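Regulatory protein of LacI family (Chloroflexus aggregans, PDB 3BBL) probably regulates transcription as a DNA-binding regulator of the LacI family, presumably responding to a small effector through its periplasmic-binding-protein-like domain. Local coordinates at residues F93-P98 against F102-I107. Residues are numbered along the deposited sequence; the frame is centred on the assembly and turned at random.
Sequences FGRSNP and FAWVDI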
ATOM      1  N   PHE A  93     -15.337   6.280 -10.506  1.00 28.60           N
ATOM      2  CA  PHE A  93     -14.933   4.904 -10.246  1.00 28.84           C
ATOM      3  C   PHE A  93     -15.829   4.486  -9.082  1.00 30.04           C
ATOM      4  O   PHE A  93     -15.455   4.623  -7.915  1.00 28.49           O
ATOM      5  CB  PHE A  93     -13.466   4.829  -9.815  1.00 27.64           C
ATOM      6  CG  PHE A  93     -13.011   3.440  -9.431  1.00 28.99           C
ATOM      7  CD1 PHE A  93     -11.933   3.258  -8.570  1.00 28.70           C
ATOM      8  CD2 PHE A  93     -13.651   2.309  -9.936  1.00 29.30           C
ATOM      9  CE1 PHE A  93     -11.503   1.984  -8.219  1.00 28.48           C
ATOM     10  CE2 PHE A  93     -13.224   1.027  -9.587  1.00 29.41           C
ATOM     11  CZ  PHE A  93     -12.145   0.866  -8.725  1.00 28.56           C
ATOM     12  N   GLY A  94     -17.021   4.002  -9.412  1.00 31.78           N
ATOM     13  CA  GLY A  94     -17.975   3.596  -8.397  1.00 35.27           C
ATOM     14  C   GLY A  94     -19.312   4.276  -8.621  1.00 37.19           C
ATOM     15  O   GLY A  94     -19.363   5.470  -8.888  1.00 38.51           O
ATOM     16  N   ARG A  95     -20.396   3.514  -8.516  1.00 38.73           N
ATOM     17  CA  ARG A  95     -21.743   4.042  -8.711  1.00 39.88           C
ATOM     18  C   ARG A  95     -22.213   4.920  -7.551  1.00 42.52           C
ATOM     19  O   ARG A  95     -21.551   5.011  -6.518  1.00 40.58           O
ATOM     20  CB  ARG A  95     -22.722   2.883  -8.904  1.00 38.43           C
ATOM     21  CG  ARG A  95     -22.528   2.120 -10.201  1.00 38.15           C
ATOM     22  CD  ARG A  95     -22.940   0.665 -10.058  1.00 36.52           C
ATOM     23  NE  ARG A  95     -22.033  -0.056  -9.168  1.00 36.85           N
ATOM     24  CZ  ARG A  95     -22.128  -1.350  -8.888  1.00 35.19           C
ATOM     25  NH1 ARG A  95     -23.098  -2.074  -9.426  1.00 33.81           N
ATOM     26  NH2 ARG A  95     -21.245  -1.923  -8.082  1.00 34.17           N
ATOM     27  N   SER A  96     -23.361   5.566  -7.739  1.00 46.26           N
ATOM     28  CA  SER A  96     -23.949   6.431  -6.722  1.00 51.84           C
ATOM     29  C   SER A  96     -25.417   6.679  -7.056  1.00 56.26           C
ATOM     30  O   SER A  96     -25.733   7.233  -8.109  1.00 57.71           O
ATOM     31  CB  SER A  96     -23.207   7.763  -6.663  1.00 49.90           C
ATOM     32  OG  SER A  96     -23.783   8.609  -5.684  1.00 51.41           O
ATOM     33  N   ASN A  97     -26.314   6.275  -6.162  1.00 60.72           N
ATOM     34  CA  ASN A  97     -27.744   6.456  -6.407  1.00 64.65           C
ATOM     35  C   ASN A  97     -28.195   5.700  -7.655  1.00 66.21           C
ATOM     36  O   ASN A  97     -27.837   6.061  -8.780  1.00 66.36           O
ATOM     37  CB  ASN A  97     -28.077   7.937  -6.572  1.00 66.52           C
ATOM     38  CG  ASN A  97     -28.436   8.601  -5.265  1.00 68.33           C
ATOM     39  OD1 ASN A  97     -27.637   8.627  -4.328  1.00 69.15           O
ATOM     40  ND2 ASN A  97     -29.647   9.146  -5.192  1.00 69.25           N
ATOM     41  N   PRO A  98     -29.005   4.648  -7.466  1.00 67.66           N
ATOM     42  CA  PRO A  98     -29.534   3.806  -8.542  1.00 68.38           C
ATOM     43  C   PRO A  98     -29.766   4.477  -9.900  1.00 68.48           C
ATOM     44  O   PRO A  98     -28.895   4.432 -10.766  1.00 68.19           O
ATOM     45  CB  PRO A  98     -30.809   3.247  -7.923  1.00 68.99           C
ATOM     46  CG  PRO A  98     -30.356   2.978  -6.516  1.00 68.45           C
ATOM     47  CD  PRO A  98     -29.576   4.244  -6.165  1.00 67.91           C
ATOM     48  N   PHE A 102     -24.781   8.985 -15.303  1.00 57.16           N
ATOM     49  CA  PHE A 102     -23.462   9.555 -15.588  1.00 52.44           C
ATOM     50  C   PHE A 102     -22.499   8.441 -15.982  1.00 48.92           C
ATOM     51  O   PHE A 102     -22.836   7.262 -15.874  1.00 49.03           O
ATOM     52  CB  PHE A 102     -22.923  10.320 -14.373  1.00 51.22           C
ATOM     53  CG  PHE A 102     -22.821   9.493 -13.125  1.00 51.26           C
ATOM     54  CD1 PHE A 102     -21.651   8.812 -12.819  1.00 51.42           C
ATOM     55  CD2 PHE A 102     -23.896   9.402 -12.247  1.00 51.44           C
ATOM     56  CE1 PHE A 102     -21.551   8.054 -11.652  1.00 51.71           C
ATOM     57  CE2 PHE A 102     -23.809   8.648 -11.083  1.00 50.55           C
ATOM     58  CZ  PHE A 102     -22.633   7.975 -10.783  1.00 50.81           C
ATOM     59  N   ALA A 103     -21.310   8.808 -16.452  1.00 44.13           N
ATOM     60  CA  ALA A 103     -20.320   7.815 -16.860  1.00 39.79           C
ATOM     61  C   ALA A 103     -19.591   7.215 -15.658  1.00 37.39           C
ATOM     62  O   ALA A 103     -19.158   7.937 -14.760  1.00 36.03           O
ATOM     63  CB  ALA A 103     -19.314   8.442 -17.813  1.00 38.02           C
ATOM     64  N   TRP A 104     -19.460   5.892 -15.640  1.00 34.32           N
ATOM     65  CA  TRP A 104     -18.764   5.240 -14.543  1.00 30.78           C
ATOM     66  C   TRP A 104     -18.199   3.862 -14.821  1.00 30.23           C
ATOM     67  O   TRP A 104     -18.629   3.152 -15.738  1.00 28.40           O
ATOM     68  CB  TRP A 104     -19.657   5.150 -13.294  1.00 31.97           C
ATOM     69  CG  TRP A 104     -20.989   4.432 -13.465  1.00 32.71           C
ATOM     70  CD1 TRP A 104     -22.225   5.012 -13.522  1.00 32.95           C
ATOM     71  CD2 TRP A 104     -21.212   3.014 -13.540  1.00 30.70           C
ATOM     72  NE1 TRP A 104     -23.203   4.049 -13.622  1.00 32.18           N
ATOM     73  CE2 TRP A 104     -22.611   2.817 -13.637  1.00 31.15           C
ATOM     74  CE3 TRP A 104     -20.369   1.895 -13.536  1.00 30.40           C
ATOM     75  CZ2 TRP A 104     -23.184   1.544 -13.725  1.00 29.08           C
ATOM     76  CZ3 TRP A 104     -20.943   0.624 -13.624  1.00 29.18           C
ATOM     77  CH2 TRP A 104     -22.339   0.464 -13.719  1.00 29.00           C
ATOM     78  N   VAL A 105     -17.208   3.515 -14.009  1.00 28.90           N
ATOM     79  CA  VAL A 105     -16.561   2.220 -14.042  1.00 28.73           C
ATOM     80  C   VAL A 105     -16.649   1.754 -12.591  1.00 28.95           C
ATOM     81  O   VAL A 105     -16.390   2.530 -11.671  1.00 26.58           O
ATOM     82  CB  VAL A 105     -15.074   2.317 -14.440  1.00 29.96           C
ATOM     83  CG1 VAL A 105     -14.428   0.939 -14.357  1.00 27.75           C
ATOM     84  CG2 VAL A 105     -14.937   2.879 -15.851  1.00 29.03           C
ATOM     85  N   ASP A 106     -17.034   0.499 -12.387  1.00 29.12           N
ATOM     86  CA  ASP A 106     -17.143  -0.031 -11.040  1.00 28.21           C
ATOM     87  C   ASP A 106     -16.921  -1.531 -10.994  1.00 28.34           C
ATOM     88  O   ASP A 106     -17.003  -2.218 -12.009  1.00 27.46           O
ATOM     89  CB  ASP A 106     -18.520   0.289 -10.452  1.00 28.34           C
ATOM     90  CG  ASP A 106     -18.525   0.251  -8.933  1.00 28.90           C
ATOM     91  OD1 ASP A 106     -17.508  -0.160  -8.347  1.00 29.64           O
ATOM     92  OD2 ASP A 106     -19.542   0.631  -8.325  1.00 28.68           O
ATOM     93  N   ILE A 107     -16.628  -2.024  -9.798  1.00 27.59           N
ATOM     94  CA  ILE A 107     -16.418  -3.442  -9.580  1.00 27.05           C
ATOM     95  C   ILE A 107     -17.736  -3.995  -9.043  1.00 26.80           C
ATOM     96  O   ILE A 107     -18.386  -3.362  -8.213  1.00 26.47           O
ATOM     97  CB  ILE A 107     -15.305  -3.684  -8.535  1.00 25.63           C
ATOM     98  CG1 ILE A 107     -14.050  -2.880  -8.904  1.00 26.61           C
ATOM     99  CG2 ILE A 107     -14.988  -5.171  -8.447  1.00 25.13           C
ATOM    100  CD1 ILE A 107     -13.493  -3.169 -10.295  1.00 22.93           C
TER
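F93, at the end of strand 90-93, forms a parallel bridge with V105 of strand 104-107, after which the chain at G94 to S96 leaves the sheet, held first by a weak bond from G94 N to V105 O (2.8 Å). The main grip is on one oxygen of D106. D106 OD2 takes the backbone N of R95 at 3.0 Å and R95 NE at 2.7 Å, the two donors coming from opposite faces of the carboxylate plane. Guanidinium and carboxylate stand perpendicular, the acid oxygen lying at the guanidinium edge, with R95 NH2 adding a weak third bond. R95 can bring NE back to this oxygen because its chain folds at chi3 (-68°). Closer to the backbone, chi1 (-68°) sets R95 CG beside the backbone N and over the six-membered ring of W104, 3.5 Å from its centroid in a CH-pi contact, and R95 CD lies near W104 CH2. R138 adds a further salt bridge to D106 OD2. An asparagine here would probably leave R95 and R138 without their shared negative charge and the R95 side chain freer to swing off the indole. G94 CA lies 3.4 Å from D106 OD2, and the positive phi of G94 (127°) would jam a side chain against the preceding carbonyl. F93 turns a ring edge to V105 O, with F93 CE2 4.1 Å from I107 CG1, while F102 turns the edge of its ring to the S96 backbone, F102 CE2 lying 3.8 Å from S96 O; S96 OG bonds to N74 O. The arrangement belongs to the C-terminal ends of adjacent parallel strands in the Rossmann-like N-terminal lobe, and the bridge to R138, from helix 138-153 of the other lobe, places R95 and D106 at the lobe interface, where LacI-family regulators probably hold their effector.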